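Local coordinates for protein probable M18 family aminopeptidase 1 (Thermotoga maritima, PDB 2GLF) that probably removes amino acids from the N termini of peptides as a two-metal aminopeptidase, with manganese ions bound in this crystal, at residues A[248-251]-A[252-255]; A[424-427]-A[428-431]; A[435-438]-A[439-443]; A[18-21]-A[22-26]. All coordinates share one frame; numbering follows the deposited sequence.

In the fold
From the N terminus, contact 4 comes first, on helix 13-29. Contact 1 follows on helix 248-263. Contact 2 is the turn at 424-431 that leads into strand 429-432, and contact 3 lies just after it on helix 433-449. Each contact is local, so none closes a long loop. They run in series, and none nests in or crosses another. In space they gather closely. Contacts 1 and 2 share one manganese ion and touch through Q248, D249, M424, E429 and S431. Contact 4 packs on both contact 1 and contact 3, so helix 13-29 joins the metal-site helix to the C-terminal helix.

Contact 1: residues A[248-251]-A[252-255]; sequences QDDR and ICAY. With MN (manganese (II) ion), chain F; MN (manganese (II) ion), chain E.
The backbone bonds from A254 N to D250 O (2.8 Å) and from Y255 N to R251 O (2.9 Å) carry the chain from D250 to Y255 through a turn of helix 248-263. D250 O also takes a weak bond from C253 N. The side chains of D250 and C253 meet on one flank. There D250 OD1 lies 3.4 Å from C253 CB, with SG a little farther off. The other oxygen, D250 OD2, bonds to the backbone N of H92. On another flank the methyl CG2 of I252 sits against Q248 O, and the rest of I252 reaches L436 and Y23 on two other helices.

D249 turns the other way. Its CG is anti to the backbone N (chi1 -172°), which carries the carboxylate out to the two metals. OD1 binds the chain E manganese at 2.3 Å. OD2 binds the chain F manganese at 2.4 Å. The first ion also holds water 1 and is bound by H92 and D326. The second is bound by H425 and E279.

The carboxylate of D249 thus bridges the two metals, one oxygen to each, and so helps to set their spacing. D250 holds the backbone of H92, a second-shell contact that probably helps to place this ligand. This chemistry is consistent with the two-metal site of an M18 aminopeptidase, where zinc is the expected cofactor.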
# COMPACT_ATOMS: atom_id res chain seq x y z
N GLN A 248 28.05 -19.36 -26.64
CA GLN A 248 27.56 -20.53 -27.33
C GLN A 248 26.26 -20.16 -28.02
O GLN A 248 25.83 -20.83 -28.96
CB GLN A 248 27.33 -21.70 -26.37
CG GLN A 248 28.58 -22.52 -26.17
CD GLN A 248 28.34 -23.74 -25.32
OE1 GLN A 248 28.08 -23.64 -24.13
NE2 GLN A 248 28.43 -24.92 -25.94
N ASP A 249 25.65 -19.06 -27.57
CA ASP A 249 24.41 -18.62 -28.18
C ASP A 249 24.70 -18.30 -29.63
O ASP A 249 25.14 -17.21 -29.99
CB ASP A 249 23.83 -17.38 -27.51
CG ASP A 249 22.44 -17.02 -28.04
OD1 ASP A 249 22.19 -17.19 -29.26
OD2 ASP A 249 21.59 -16.56 -27.25
N ASP A 250 24.47 -19.33 -30.44
CA ASP A 250 24.62 -19.35 -31.88
C ASP A 250 25.96 -19.55 -32.54
O ASP A 250 26.01 -19.80 -33.74
CB ASP A 250 23.92 -18.16 -32.50
CG ASP A 250 22.99 -18.58 -33.59
OD1 ASP A 250 22.30 -19.60 -33.39
OD2 ASP A 250 22.96 -17.92 -34.65
N ARG A 251 27.05 -19.43 -31.80
CA ARG A 251 28.33 -19.71 -32.45
C ARG A 251 28.36 -21.23 -32.49
O ARG A 251 29.13 -21.83 -33.24
CB ARG A 251 29.52 -19.14 -31.66
CG ARG A 251 29.46 -17.63 -31.52
CD ARG A 251 30.83 -16.98 -31.45
NE ARG A 251 30.69 -15.53 -31.54
CZ ARG A 251 30.60 -14.72 -30.49
NH1 ARG A 251 30.64 -15.21 -29.27
NH2 ARG A 251 30.44 -13.42 -30.68
N ILE A 252 27.49 -21.84 -31.69
CA ILE A 252 27.39 -23.29 -31.64
C ILE A 252 26.66 -23.73 -32.89
O ILE A 252 26.87 -24.82 -33.40
CB ILE A 252 26.61 -23.78 -30.40
CG1 ILE A 252 26.82 -25.29 -30.24
CG2 ILE A 252 25.13 -23.49 -30.57
CD1 ILE A 252 26.32 -25.84 -28.92
N CYS A 253 25.78 -22.87 -33.39
CA CYS A 253 25.05 -23.17 -34.60
C CYS A 253 25.87 -22.75 -35.79
O CYS A 253 25.75 -23.32 -36.88
CB CYS A 253 23.71 -22.46 -34.61
SG CYS A 253 22.50 -23.35 -33.67
N ALA A 254 26.72 -21.75 -35.59
CA ALA A 254 27.59 -21.26 -36.64
C ALA A 254 28.63 -22.32 -36.95
O ALA A 254 28.93 -22.59 -38.11
CB ALA A 254 28.26 -19.98 -36.21
N TYR A 255 29.18 -22.93 -35.91
CA TYR A 255 30.20 -23.95 -36.09
C TYR A 255 29.66 -25.23 -36.70
O TYR A 255 30.25 -25.78 -37.62
CB TYR A 255 30.89 -24.28 -34.77
CG TYR A 255 32.08 -25.18 -34.95
CD1 TYR A 255 33.24 -24.71 -35.56
CD2 TYR A 255 32.05 -26.51 -34.54
CE1 TYR A 255 34.35 -25.54 -35.76
CE2 TYR A 255 33.14 -27.36 -34.73
CZ TYR A 255 34.29 -26.86 -35.34
OH TYR A 255 35.38 -27.69 -35.54
MN MN F . 20.52 -14.52 -27.98
MN MN E . 20.42 -16.57 -30.62
O HOH W 1 19.29 -18.02 -29.13

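Contact 2: residues A[424-427]-A[428-431]; sequences MHSP and FEIS. With MN (manganese (II) ion), chain F.
The metal-site turn before strand 429-432 is closed by E429, whose carboxylate reaches back to the backbone of H425. H425 N donates to E429 OE2 at 2.6 Å, and the bond is nearly straight, at 164°. OE2 uses its anti lone pair, the one away from OE1. The E429 chain is extended beyond CG (chi2 175°), and this spans the gap across the turn. It runs alongside M424, a selenomethionine, with OE2 3.7 Å from M424 CG.

The CB of H425 points away from 428-431, yet E429 OE2 still lies at the edge of its ring, near the plane. The ring's NE2 binds the chain F manganese at 2.4 Å, together with D249 and E279. ND1 bonds to G121 O, so both nitrogens are engaged and the rotation of the ring is fixed. The ring also meets H167 of the second subunit edge-to-face.

S426 makes a weak ST turn. Its OG takes F428 N at 3.4 Å, while its stronger partner is G423 O. P427 lies between S426 and F428 at the bend.

The other oxygen, E429 OE1, makes a weak bond to D249 N on helix 248-263. With an alanine in place of E429, H425 N would probably lose its acceptor, D249 N its weak partner OE1, and the metal-binding histidine could shift.

Strand 429-432 pairs with strand 242-245 through E429 and A245, and through S431 and I243. E429 and S431 also pack on L421, at the end of strand 414-421.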
# COMPACT_ATOMS: atom_id res chain seq x y z
N MSE A 424 21.26 -19.57 -20.99
CA MSE A 424 21.49 -18.78 -22.20
C MSE A 424 21.76 -17.32 -21.81
O MSE A 424 21.16 -16.79 -20.88
CB MSE A 424 20.26 -18.87 -23.11
CG MSE A 424 20.51 -18.48 -24.56
SE MSE A 424 18.93 -18.66 -25.70
CE MSE A 424 18.74 -16.83 -26.32
N HIS A 425 22.69 -16.68 -22.52
CA HIS A 425 23.10 -15.30 -22.29
C HIS A 425 24.01 -15.06 -21.10
O HIS A 425 24.50 -13.95 -20.91
CB HIS A 425 21.90 -14.37 -22.20
CG HIS A 425 21.30 -14.05 -23.53
ND1 HIS A 425 20.51 -12.94 -23.75
CD2 HIS A 425 21.38 -14.69 -24.72
CE1 HIS A 425 20.15 -12.90 -25.02
NE2 HIS A 425 20.66 -13.95 -25.63
N SER A 426 24.25 -16.09 -20.29
CA SER A 426 25.14 -15.94 -19.15
C SER A 426 26.57 -15.97 -19.67
O SER A 426 26.81 -16.34 -20.82
CB SER A 426 24.94 -17.10 -18.17
OG SER A 426 25.32 -18.32 -18.77
N PRO A 427 27.54 -15.58 -18.84
CA PRO A 427 28.94 -15.58 -19.27
C PRO A 427 29.50 -17.00 -19.44
O PRO A 427 30.64 -17.18 -19.86
CB PRO A 427 29.65 -14.83 -18.14
CG PRO A 427 28.59 -13.90 -17.64
CD PRO A 427 27.39 -14.81 -17.59
N PHE A 428 28.68 -18.00 -19.14
CA PHE A 428 29.12 -19.40 -19.24
C PHE A 428 27.92 -20.30 -19.55
O PHE A 428 27.37 -20.96 -18.67
CB PHE A 428 29.77 -19.83 -17.91
CG PHE A 428 30.66 -21.04 -18.02
CD1 PHE A 428 31.87 -20.98 -18.70
CD2 PHE A 428 30.29 -22.25 -17.42
CE1 PHE A 428 32.71 -22.10 -18.79
CE2 PHE A 428 31.13 -23.38 -17.51
CZ PHE A 428 32.33 -23.30 -18.19
N GLU A 429 27.50 -20.32 -20.82
CA GLU A 429 26.37 -21.14 -21.24
C GLU A 429 26.75 -22.61 -21.27
O GLU A 429 27.92 -22.96 -21.40
CB GLU A 429 25.88 -20.69 -22.61
CG GLU A 429 25.54 -19.21 -22.67
CD GLU A 429 25.15 -18.75 -24.07
OE1 GLU A 429 25.82 -19.16 -25.04
OE2 GLU A 429 24.19 -17.95 -24.19
N ILE A 430 25.75 -23.48 -21.13
CA ILE A 430 25.97 -24.92 -21.12
C ILE A 430 25.18 -25.61 -22.24
O ILE A 430 23.99 -25.33 -22.45
CB ILE A 430 25.55 -25.53 -19.74
CG1 ILE A 430 26.79 -25.89 -18.92
CG2 ILE A 430 24.75 -26.80 -19.93
CD1 ILE A 430 27.62 -24.72 -18.50
N SER A 431 25.85 -26.51 -22.96
CA SER A 431 25.23 -27.27 -24.04
C SER A 431 25.71 -28.71 -23.92
O SER A 431 26.67 -28.98 -23.21
CB SER A 431 25.65 -26.72 -25.40
OG SER A 431 27.03 -26.94 -25.64
MN MN F . 20.52 -14.52 -27.98

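Contact 3: residues A[435-438]-A[439-443]; sequences DLFE and TYVAY
Backbone bonds link D435-E438 to T439-A442 in the i to i+4 pattern of an alpha helix. V441 N donates to F437 O at 3.0 Å, and A442 N to E438 O at 2.8 Å. The bond from Y440 N to L436 O is weak.

One side chain adds to this pattern. T439 OG1 bonds to D435 O at 3.0 Å, from above the carbonyl plane, while T439 N comes nearly along the C=O axis of the same oxygen at 2.8 Å. Two donors therefore grip D435 O. With OG1 used in this way, the methyl CG2 of T439 lies over one face of the Y443 ring.

The apolar contacts centre on F437. V441 CG2 sits over one face of its ring, 3.9 Å from CE2. On the same side of the ring plane, nearer the other rim, CE1 of F437 lies 4.2 Å from Y440 CD2. The F437 and Y440 rings are oblique, with their planes 45° apart. The acidic chain of E438 bends at chi2 (62°), which swings OE2 across to V441 CG2, 3.8 Å away.

The polar ends mostly find partners away from the helix. The carboxylate of D435 takes G348 N and G350 N, E438 OE1 takes I386 N, and Y440 OH bonds to S263 OG.

Helix 433-449 follows directly on strand 429-432. It packs on strand 351-354 of the mixed sheet and on helices 248-263 and 13-29, as expected for a layer of helices covering the sheet in a metallopeptidase of this clan.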
# COMPACT_ATOMS: atom_id res chain seq x y z
N ASP A 435 24.33 -33.23 -28.33
CA ASP A 435 23.49 -32.38 -29.16
C ASP A 435 24.34 -31.60 -30.16
O ASP A 435 23.96 -31.45 -31.33
CB ASP A 435 22.66 -31.41 -28.30
CG ASP A 435 21.60 -32.12 -27.47
OD1 ASP A 435 21.07 -33.16 -27.91
OD2 ASP A 435 21.27 -31.62 -26.37
N LEU A 436 25.48 -31.12 -29.70
CA LEU A 436 26.39 -30.37 -30.56
C LEU A 436 26.60 -31.17 -31.85
O LEU A 436 26.42 -30.66 -32.96
CB LEU A 436 27.72 -30.16 -29.83
CG LEU A 436 28.82 -29.24 -30.36
CD1 LEU A 436 30.08 -30.05 -30.55
CD2 LEU A 436 28.41 -28.55 -31.65
N PHE A 437 26.97 -32.44 -31.68
CA PHE A 437 27.23 -33.35 -32.78
C PHE A 437 25.99 -33.61 -33.62
O PHE A 437 26.01 -33.49 -34.84
CB PHE A 437 27.75 -34.68 -32.24
CG PHE A 437 28.23 -35.63 -33.31
CD1 PHE A 437 29.39 -35.37 -34.04
CD2 PHE A 437 27.52 -36.80 -33.58
CE1 PHE A 437 29.84 -36.25 -35.01
CE2 PHE A 437 27.96 -37.69 -34.55
CZ PHE A 437 29.13 -37.42 -35.27
N GLU A 438 24.90 -33.98 -32.95
CA GLU A 438 23.69 -34.29 -33.67
C GLU A 438 23.16 -33.12 -34.49
O GLU A 438 22.49 -33.32 -35.51
CB GLU A 438 22.61 -34.78 -32.71
CG GLU A 438 21.48 -35.51 -33.42
CD GLU A 438 21.95 -36.75 -34.14
OE1 GLU A 438 21.13 -37.38 -34.84
OE2 GLU A 438 23.14 -37.11 -34.01
N THR A 439 23.45 -31.90 -34.04
CA THR A 439 23.01 -30.72 -34.78
C THR A 439 23.75 -30.74 -36.10
O THR A 439 23.14 -30.57 -37.17
CB THR A 439 23.35 -29.44 -34.01
OG1 THR A 439 22.51 -29.35 -32.85
CG2 THR A 439 23.13 -28.22 -34.90
N TYR A 440 25.05 -30.96 -36.02
CA TYR A 440 25.92 -31.06 -37.19
C TYR A 440 25.39 -32.11 -38.17
O TYR A 440 25.45 -31.94 -39.38
CB TYR A 440 27.33 -31.45 -36.75
CG TYR A 440 28.16 -32.09 -37.84
CD1 TYR A 440 28.63 -31.34 -38.92
CD2 TYR A 440 28.46 -33.45 -37.80
CE1 TYR A 440 29.38 -31.93 -39.93
CE2 TYR A 440 29.20 -34.05 -38.80
CZ TYR A 440 29.66 -33.29 -39.86
OH TYR A 440 30.39 -33.90 -40.86
N VAL A 441 24.90 -33.21 -37.63
CA VAL A 441 24.35 -34.28 -38.45
C VAL A 441 23.07 -33.80 -39.11
O VAL A 441 22.89 -33.96 -40.32
CB VAL A 441 24.04 -35.52 -37.60
CG1 VAL A 441 23.44 -36.60 -38.48
CG2 VAL A 441 25.31 -36.02 -36.94
N ALA A 442 22.18 -33.20 -38.33
CA ALA A 442 20.91 -32.69 -38.84
C ALA A 442 21.14 -31.67 -39.95
O ALA A 442 20.55 -31.77 -41.03
CB ALA A 442 20.10 -32.08 -37.71
N TYR A 443 22.00 -30.69 -39.69
CA TYR A 443 22.30 -29.64 -40.67
C TYR A 443 22.87 -30.17 -41.99
O TYR A 443 22.53 -29.67 -43.06
CB TYR A 443 23.29 -28.64 -40.08
CG TYR A 443 22.69 -27.69 -39.07
CD1 TYR A 443 23.50 -26.81 -38.36
CD2 TYR A 443 21.31 -27.68 -38.82
CE1 TYR A 443 22.96 -25.93 -37.43
CE2 TYR A 443 20.76 -26.80 -37.88
CZ TYR A 443 21.59 -25.93 -37.19
OH TYR A 443 21.08 -25.06 -36.26

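Contact 4: residues A[18-21]-A[22-26]; sequences AFSK and EYMEF
E22 donates its backbone N to A18 O at 3.1 Å, and its side chain folds back over the same turn. CG lies 3.3 Å from A18 O. CG is anti to the carbonyl carbon (chi1 -67°) and the chain beyond it is extended, which brings OE2 within 3.6 Å of F19 CD1. Ring and carboxylate planes stand 77° apart, and the two side chains cross at about a right angle. OE2 also forms a salt bridge with R259 of helix 248-263. A leucine in place of E22 would probably leave R259 without this charged mate and weaken the tie between the two helices.

Y23 follows, its N bonded to F19 O at 3.0 Å. Its CB rests against F19 O and S20 O, and its ring leads off to I243 and L436. Here the N-terminal helix 13-29 of the M18 aminopeptidase chain packs against the metal-site helix 248-263, the C-terminal helix 433-449 and strand 242-245.

M24, a selenomethionine, donates its N to S20 O at 2.9 Å. The bond is close to straight, at 167°. The chain then bends at chi3, and CE comes back to lie 3.6 Å from S20 OG. That hydroxyl has its main partner in E17 O, one turn earlier. M24 and S20 both pack on K433 and I243.

E25 is poorly ordered and exposed. Its N makes only a weak bond to K21 O, at 3.3 Å. F26 turns its ring away from 18-21, to stack with Y255 and pack on T36, I40 and I43 of helix 33-45.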
# COMPACT_ATOMS: atom_id res chain seq x y z
N ALA A 18 35.63 -36.24 -30.21
CA ALA A 18 36.47 -35.64 -31.23
C ALA A 18 35.85 -34.34 -31.72
O ALA A 18 36.51 -33.31 -31.74
CB ALA A 18 36.65 -36.61 -32.40
N PHE A 19 34.58 -34.40 -32.09
CA PHE A 19 33.86 -33.25 -32.60
C PHE A 19 33.72 -32.11 -31.59
O PHE A 19 33.71 -30.94 -31.98
CB PHE A 19 32.47 -33.65 -33.09
CG PHE A 19 31.80 -32.59 -33.91
CD1 PHE A 19 32.24 -32.31 -35.20
CD2 PHE A 19 30.79 -31.81 -33.36
CE1 PHE A 19 31.67 -31.28 -35.94
CE2 PHE A 19 30.22 -30.78 -34.09
CZ PHE A 19 30.66 -30.51 -35.38
N SER A 20 33.60 -32.46 -30.31
CA SER A 20 33.47 -31.44 -29.27
C SER A 20 34.82 -30.78 -29.06
O SER A 20 34.91 -29.58 -28.78
CB SER A 20 32.98 -32.06 -27.96
OG SER A 20 33.97 -32.89 -27.38
N LYS A 21 35.88 -31.56 -29.20
CA LYS A 21 37.21 -31.01 -29.04
C LYS A 21 37.49 -30.00 -30.15
O LYS A 21 38.12 -28.97 -29.92
CB LYS A 21 38.26 -32.13 -29.06
CG LYS A 21 38.47 -32.78 -27.71
CD LYS A 21 39.77 -33.57 -27.66
CE LYS A 21 40.20 -33.89 -26.22
NZ LYS A 21 39.23 -34.75 -25.49
N GLU A 22 36.98 -30.29 -31.35
CA GLU A 22 37.16 -29.40 -32.49
C GLU A 22 36.34 -28.13 -32.31
O GLU A 22 36.78 -27.03 -32.66
CB GLU A 22 36.75 -30.14 -33.76
CG GLU A 22 37.68 -31.29 -34.10
CD GLU A 22 37.05 -32.33 -35.00
OE1 GLU A 22 37.77 -33.26 -35.43
OE2 GLU A 22 35.83 -32.23 -35.29
N TYR A 23 35.14 -28.29 -31.74
CA TYR A 23 34.24 -27.17 -31.49
C TYR A 23 34.84 -26.21 -30.47
O TYR A 23 34.87 -25.00 -30.68
CB TYR A 23 32.88 -27.70 -30.98
CG TYR A 23 31.95 -26.65 -30.41
CD1 TYR A 23 31.40 -25.65 -31.22
CD2 TYR A 23 31.62 -26.65 -29.06
CE1 TYR A 23 30.55 -24.67 -30.68
CE2 TYR A 23 30.77 -25.68 -28.52
CZ TYR A 23 30.24 -24.70 -29.33
OH TYR A 23 29.42 -23.74 -28.79
N MSE A 24 35.34 -26.77 -29.37
CA MSE A 24 35.94 -25.96 -28.32
C MSE A 24 37.15 -25.14 -28.77
O MSE A 24 37.36 -24.03 -28.29
CB MSE A 24 36.29 -26.83 -27.12
CG MSE A 24 35.06 -27.40 -26.43
SE MSE A 24 35.39 -28.33 -24.75
CE MSE A 24 35.27 -30.16 -25.39
N GLU A 25 37.95 -25.68 -29.69
CA GLU A 25 39.11 -24.93 -30.20
C GLU A 25 38.59 -23.67 -30.88
O GLU A 25 39.02 -22.56 -30.58
CB GLU A 25 39.90 -25.78 -31.20
CG GLU A 25 40.63 -26.96 -30.57
CD GLU A 25 41.72 -26.53 -29.61
OE1 GLU A 25 42.32 -27.42 -28.95
OE2 GLU A 25 42.00 -25.32 -29.51
N PHE A 26 37.67 -23.86 -31.82
CA PHE A 26 37.06 -22.76 -32.55
C PHE A 26 36.53 -21.73 -31.55
O PHE A 26 36.77 -20.53 -31.69
CB PHE A 26 35.91 -23.29 -33.39
CG PHE A 26 35.17 -22.23 -34.17
CD1 PHE A 26 35.80 -21.54 -35.20
CD2 PHE A 26 33.84 -21.94 -33.88
CE1 PHE A 26 35.11 -20.58 -35.94
CE2 PHE A 26 33.14 -20.98 -34.61
CZ PHE A 26 33.78 -20.30 -35.65